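Local coordinates for protein exodeoxyribonuclease III (Neisseria meningitidis, PDB 2JC4) that probably degrades double-stranded DNA from its 3' ends as a metal-dependent 3'-5' exonuclease of the AP/ExoA DNA repair family, at residues L80-V91 and Y119-F130. Sequence-based numbering, arbitrary orientation.
Sequences LPALPDDPQRRV and YKEQWFAALTEF
Arg-90 runs past Trp-123 to Tyr-119, toward the start of helix 115-135, and spans the Tyr-119 end of the contact. Arg-90 CB lies 3.8 Å from Trp-123 CZ2; the chain, extended from CG to NE, then brings Arg-90 CD to 3.5 Å from Trp-123 NE1. Arg-90 NE is shared between two weak bonds, to Tyr-119 OH (3.1 Å, 128° at the hydrogen) and to OE1 of Gln-88, a residue that touches a bound dihydrogenphosphate; this OE1 also takes a hydrogen bond from Arg-90 NH2, while NH1 reaches the carbonyl of Tyr-105, a predicted active-site residue. The Tyr-119 hydroxyl in turn donates to the syn lone pair of Asp-86 OD2 (2.8 Å from Tyr-119 OH), which meets the ring edge in plane, the carboxylate standing 79° to the ring. Asp-86 OD1 accepts from Gln-88 N from above the carboxylate plane, an Asx turn that ties the carboxylate to its own loop. One water accepts from Trp-123 NE1 and donates to Asp-86 OD2 and Gln-88 O, satisfying the indole N-H. Further along the helix, Leu-80 CD1 makes a CH-pi contact over the indole face of Trp-123, and CD2 packs on Phe-130 CB. Ala-82 CB and Leu-83 CB each close to 3.9 Å from Ala-126 CB. The loop joining adjacent strands 76-78 and 91-96 thus lies along helix 115-135, whose Leu-127 and Phe-130 also touch strand 99-105, next in the same mixed sheet.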
loop_
_atom_site.group_PDB
_atom_site.type_symbol
_atom_site.label_atom_id
_atom_site.label_comp_id
_atom_site.label_asym_id
_atom_site.label_seq_id
_atom_site.Cartn_x
_atom_site.Cartn_y
_atom_site.Cartn_z
ATOM N N LEU A 80 -14.325 -1.457 6.251
ATOM C CA LEU A 80 -14.009 -1.949 7.600
ATOM C C LEU A 80 -15.278 -2.116 8.441
ATOM O O LEU A 80 -16.029 -1.115 8.661
ATOM C CB LEU A 80 -13.053 -0.981 8.329
ATOM C CG LEU A 80 -11.688 -0.743 7.668
ATOM C CD1 LEU A 80 -11.024 0.505 8.237
ATOM C CD2 LEU A 80 -10.804 -2.012 7.762
ATOM N N PRO A 81 -15.536 -3.357 8.915
ATOM C CA PRO A 81 -16.729 -3.604 9.768
ATOM C C PRO A 81 -16.854 -2.736 11.020
ATOM O O PRO A 81 -17.980 -2.424 11.448
ATOM C CB PRO A 81 -16.566 -5.074 10.180
ATOM C CG PRO A 81 -15.860 -5.698 8.979
ATOM C CD PRO A 81 -14.808 -4.614 8.632
ATOM N N ALA A 82 -15.725 -2.377 11.628
ATOM C CA ALA A 82 -15.740 -1.519 12.806
ATOM C C ALA A 82 -15.892 -0.042 12.456
ATOM O O ALA A 82 -16.029 0.779 13.345
ATOM C CB ALA A 82 -14.476 -1.741 13.682
ATOM N N LEU A 83 -15.844 0.306 11.178
ATOM C CA LEU A 83 -16.085 1.682 10.735
ATOM C C LEU A 83 -16.968 1.637 9.482
ATOM O O LEU A 83 -16.569 2.104 8.382
ATOM C CB LEU A 83 -14.744 2.391 10.483
ATOM C CG LEU A 83 -14.667 3.912 10.641
ATOM C CD1 LEU A 83 -14.936 4.380 12.084
ATOM C CD2 LEU A 83 -13.281 4.353 10.175
ATOM N N PRO A 84 -18.173 1.038 9.631
ATOM C CA PRO A 84 -18.968 0.589 8.482
ATOM C C PRO A 84 -19.545 1.714 7.630
ATOM O O PRO A 84 -19.920 1.482 6.474
ATOM C CB PRO A 84 -20.099 -0.207 9.140
ATOM C CG PRO A 84 -20.265 0.402 10.484
ATOM C CD PRO A 84 -18.856 0.754 10.911
ATOM N N ASP A 85 -19.624 2.923 8.176
ATOM C CA ASP A 85 -20.225 3.997 7.406
ATOM C C ASP A 85 -19.241 5.113 7.032
ATOM O O ASP A 85 -19.638 6.229 6.709
ATOM C CB ASP A 85 -21.440 4.537 8.143
ATOM C CG ASP A 85 -22.458 3.449 8.459
ATOM O OD1 ASP A 85 -22.892 2.741 7.537
ATOM O OD2 ASP A 85 -22.822 3.302 9.632
ATOM N N ASP A 86 -17.949 4.796 7.033
ATOM C CA ASP A 86 -16.954 5.722 6.520
ATOM C C ASP A 86 -17.078 5.704 4.978
ATOM O O ASP A 86 -16.989 4.641 4.361
ATOM C CB ASP A 86 -15.551 5.329 7.037
ATOM C CG ASP A 86 -14.433 6.226 6.485
ATOM O OD1 ASP A 86 -14.742 7.233 5.778
ATOM O OD2 ASP A 86 -13.245 5.859 6.729
ATOM N N PRO A 87 -17.364 6.873 4.358
ATOM C CA PRO A 87 -17.507 6.878 2.886
ATOM C C PRO A 87 -16.165 6.823 2.123
ATOM O O PRO A 87 -16.145 6.624 0.903
ATOM C CB PRO A 87 -18.204 8.217 2.611
ATOM C CG PRO A 87 -17.703 9.126 3.741
ATOM C CD PRO A 87 -17.631 8.204 4.949
ATOM N N GLN A 88 -15.060 7.015 2.827
ATOM C CA GLN A 88 -13.747 7.082 2.177
ATOM C C GLN A 88 -13.271 5.708 1.704
ATOM O O GLN A 88 -13.173 4.759 2.486
ATOM C CB GLN A 88 -12.697 7.731 3.109
ATOM C CG GLN A 88 -13.068 9.207 3.448
ATOM C CD GLN A 88 -11.925 10.027 4.028
ATOM O OE1 GLN A 88 -10.762 9.911 3.608
ATOM N NE2 GLN A 88 -12.252 10.859 5.011
ATOM N N ARG A 89 -12.952 5.633 0.419
ATOM C CA ARG A 89 -12.666 4.344 -0.220
ATOM C C ARG A 89 -11.197 3.985 0.001
ATOM O O ARG A 89 -10.340 4.418 -0.739
ATOM C CB ARG A 89 -13.045 4.404 -1.698
ATOM C CG ARG A 89 -14.537 4.723 -1.934
ATOM C CD ARG A 89 -15.443 3.864 -1.011
ATOM N NE ARG A 89 -16.836 3.810 -1.495
ATOM C CZ ARG A 89 -17.908 3.576 -0.725
ATOM N NH1 ARG A 89 -17.795 3.368 0.596
ATOM N NH2 ARG A 89 -19.128 3.565 -1.282
ATOM N N ARG A 90 -10.937 3.176 1.038
ATOM C CA ARG A 90 -9.541 2.967 1.533
ATOM C C ARG A 90 -9.112 1.538 1.733
ATOM O O ARG A 90 -7.920 1.288 1.907
ATOM C CB ARG A 90 -9.374 3.654 2.875
ATOM C CG ARG A 90 -9.399 5.172 2.749
ATOM C CD ARG A 90 -9.207 5.777 4.084
ATOM N NE ARG A 90 -9.132 7.241 3.997
ATOM C CZ ARG A 90 -8.028 7.928 3.687
ATOM N NH1 ARG A 90 -6.906 7.268 3.348
ATOM N NH2 ARG A 90 -8.062 9.271 3.668
ATOM N N VAL A 91 -10.073 0.597 1.758
ATOM C CA VAL A 91 -9.749 -0.821 2.070
ATOM C C VAL A 91 -10.528 -1.735 1.106
ATOM O O VAL A 91 -11.768 -1.668 1.006
ATOM C CB VAL A 91 -10.130 -1.179 3.532
ATOM C CG1 VAL A 91 -9.745 -2.643 3.893
ATOM C CG2 VAL A 91 -9.511 -0.200 4.539
ATOM N N TYR A 119 -9.110 11.084 13.120
ATOM C CA TYR A 119 -9.630 10.152 12.104
ATOM C C TYR A 119 -8.605 9.054 11.883
ATOM O O TYR A 119 -8.946 7.883 11.962
ATOM C CB TYR A 119 -10.007 10.873 10.813
ATOM C CG TYR A 119 -10.364 10.016 9.600
ATOM C CD1 TYR A 119 -11.229 8.904 9.702
ATOM C CD2 TYR A 119 -9.863 10.351 8.336
ATOM C CE1 TYR A 119 -11.547 8.125 8.548
ATOM C CE2 TYR A 119 -10.172 9.605 7.207
ATOM C CZ TYR A 119 -11.006 8.479 7.329
ATOM O OH TYR A 119 -11.310 7.771 6.196
ATOM N N LYS A 120 -7.344 9.420 11.649
ATOM C CA LYS A 120 -6.292 8.424 11.438
ATOM C C LYS A 120 -6.257 7.392 12.569
ATOM O O LYS A 120 -6.156 6.189 12.311
ATOM C CB LYS A 120 -4.901 9.074 11.289
ATOM C CG LYS A 120 -3.819 8.120 10.776
ATOM C CD LYS A 120 -2.478 8.864 10.535
ATOM C CE LYS A 120 -1.448 7.973 9.789
ATOM N NZ LYS A 120 -0.273 8.750 9.273
ATOM N N GLU A 121 -6.303 7.867 13.823
ATOM C CA GLU A 121 -6.261 6.973 14.991
ATOM C C GLU A 121 -7.427 5.999 14.970
ATOM O O GLU A 121 -7.242 4.811 15.165
ATOM C CB GLU A 121 -6.267 7.789 16.294
ATOM C CG GLU A 121 -6.231 6.963 17.592
ATOM C CD GLU A 121 -6.304 7.846 18.835
ATOM O OE1 GLU A 121 -6.628 9.043 18.740
ATOM O OE2 GLU A 121 -6.014 7.325 19.916
ATOM N N GLN A 122 -8.640 6.505 14.741
ATOM C CA GLN A 122 -9.829 5.640 14.839
ATOM C C GLN A 122 -9.828 4.641 13.677
ATOM O O GLN A 122 -10.280 3.494 13.821
ATOM C CB GLN A 122 -11.099 6.493 14.770
ATOM C CG GLN A 122 -11.189 7.632 15.839
ATOM C CD GLN A 122 -12.308 8.671 15.543
ATOM O OE1 GLN A 122 -12.515 9.105 14.394
ATOM N NE2 GLN A 122 -13.023 9.076 16.596
ATOM N N TRP A 123 -9.371 5.108 12.520
ATOM C CA TRP A 123 -9.337 4.320 11.292
ATOM C C TRP A 123 -8.319 3.164 11.469
ATOM O O TRP A 123 -8.601 2.002 11.158
ATOM C CB TRP A 123 -9.008 5.235 10.091
ATOM C CG TRP A 123 -9.101 4.540 8.774
ATOM C CD1 TRP A 123 -10.195 4.482 7.937
ATOM C CD2 TRP A 123 -8.082 3.775 8.158
ATOM N NE1 TRP A 123 -9.891 3.733 6.817
ATOM C CE2 TRP A 123 -8.608 3.266 6.950
ATOM C CE3 TRP A 123 -6.782 3.431 8.523
ATOM C CZ2 TRP A 123 -7.870 2.451 6.104
ATOM C CZ3 TRP A 123 -6.047 2.624 7.663
ATOM C CH2 TRP A 123 -6.592 2.160 6.472
ATOM N N PHE A 124 -7.129 3.469 11.979
ATOM C CA PHE A 124 -6.167 2.385 12.247
ATOM C C PHE A 124 -6.657 1.338 13.264
ATOM O O PHE A 124 -6.346 0.127 13.136
ATOM C CB PHE A 124 -4.807 2.962 12.646
ATOM C CG PHE A 124 -3.885 3.180 11.469
ATOM C CD1 PHE A 124 -3.907 4.385 10.748
ATOM C CD2 PHE A 124 -3.025 2.166 11.063
ATOM C CE1 PHE A 124 -3.084 4.604 9.655
ATOM C CE2 PHE A 124 -2.175 2.364 9.947
ATOM C CZ PHE A 124 -2.188 3.580 9.255
ATOM N N ALA A 125 -7.398 1.800 14.277
ATOM C CA ALA A 125 -7.972 0.902 15.281
ATOM C C ALA A 125 -8.932 -0.034 14.570
ATOM O O ALA A 125 -8.971 -1.246 14.852
ATOM C CB ALA A 125 -8.729 1.701 16.337
ATOM N N ALA A 126 -9.733 0.530 13.667
ATOM C CA ALA A 126 -10.704 -0.281 12.917
ATOM C C ALA A 126 -9.980 -1.256 11.971
ATOM O O ALA A 126 -10.395 -2.402 11.797
ATOM C CB ALA A 126 -11.693 0.596 12.154
ATOM N N LEU A 127 -8.896 -0.805 11.359
ATOM C CA LEU A 127 -8.148 -1.693 10.485
ATOM C C LEU A 127 -7.575 -2.881 11.266
ATOM O O LEU A 127 -7.628 -4.012 10.805
ATOM C CB LEU A 127 -7.010 -0.917 9.803
ATOM C CG LEU A 127 -6.097 -1.747 8.907
ATOM C CD1 LEU A 127 -6.905 -2.313 7.687
ATOM C CD2 LEU A 127 -4.913 -0.931 8.444
ATOM N N THR A 128 -6.996 -2.599 12.424
ATOM C CA THR A 128 -6.386 -3.639 13.263
ATOM C C THR A 128 -7.400 -4.758 13.563
ATOM O O THR A 128 -7.085 -5.955 13.481
ATOM C CB THR A 128 -5.831 -3.008 14.572
ATOM O OG1 THR A 128 -4.967 -1.925 14.209
ATOM C CG2 THR A 128 -4.990 -4.006 15.319
ATOM N N GLU A 129 -8.617 -4.351 13.879
ATOM C CA GLU A 129 -9.696 -5.299 14.204
ATOM C C GLU A 129 -10.037 -6.183 12.993
ATOM O O GLU A 129 -10.191 -7.403 13.092
ATOM C CB GLU A 129 -10.925 -4.509 14.690
ATOM C CG GLU A 129 -11.620 -5.161 15.841
ATOM C CD GLU A 129 -12.945 -4.489 16.151
ATOM O OE1 GLU A 129 -13.989 -4.993 15.675
ATOM O OE2 GLU A 129 -12.922 -3.443 16.829
ATOM N N PHE A 130 -10.146 -5.575 11.835
ATOM C CA PHE A 130 -10.486 -6.329 10.638
ATOM C C PHE A 130 -9.376 -7.309 10.295
ATOM O O PHE A 130 -9.639 -8.493 10.019
ATOM C CB PHE A 130 -10.672 -5.359 9.476
ATOM C CG PHE A 130 -10.858 -6.024 8.144
ATOM C CD1 PHE A 130 -11.968 -6.841 7.904
ATOM C CD2 PHE A 130 -9.966 -5.775 7.108
ATOM C CE1 PHE A 130 -12.174 -7.437 6.662
ATOM C CE2 PHE A 130 -10.156 -6.386 5.841
ATOM C CZ PHE A 130 -11.278 -7.187 5.617
HETATM O O HOH W 1 -12.979 -3.328 11.133
HETATM O O HOH W 2 -12.272 3.987 5.105
#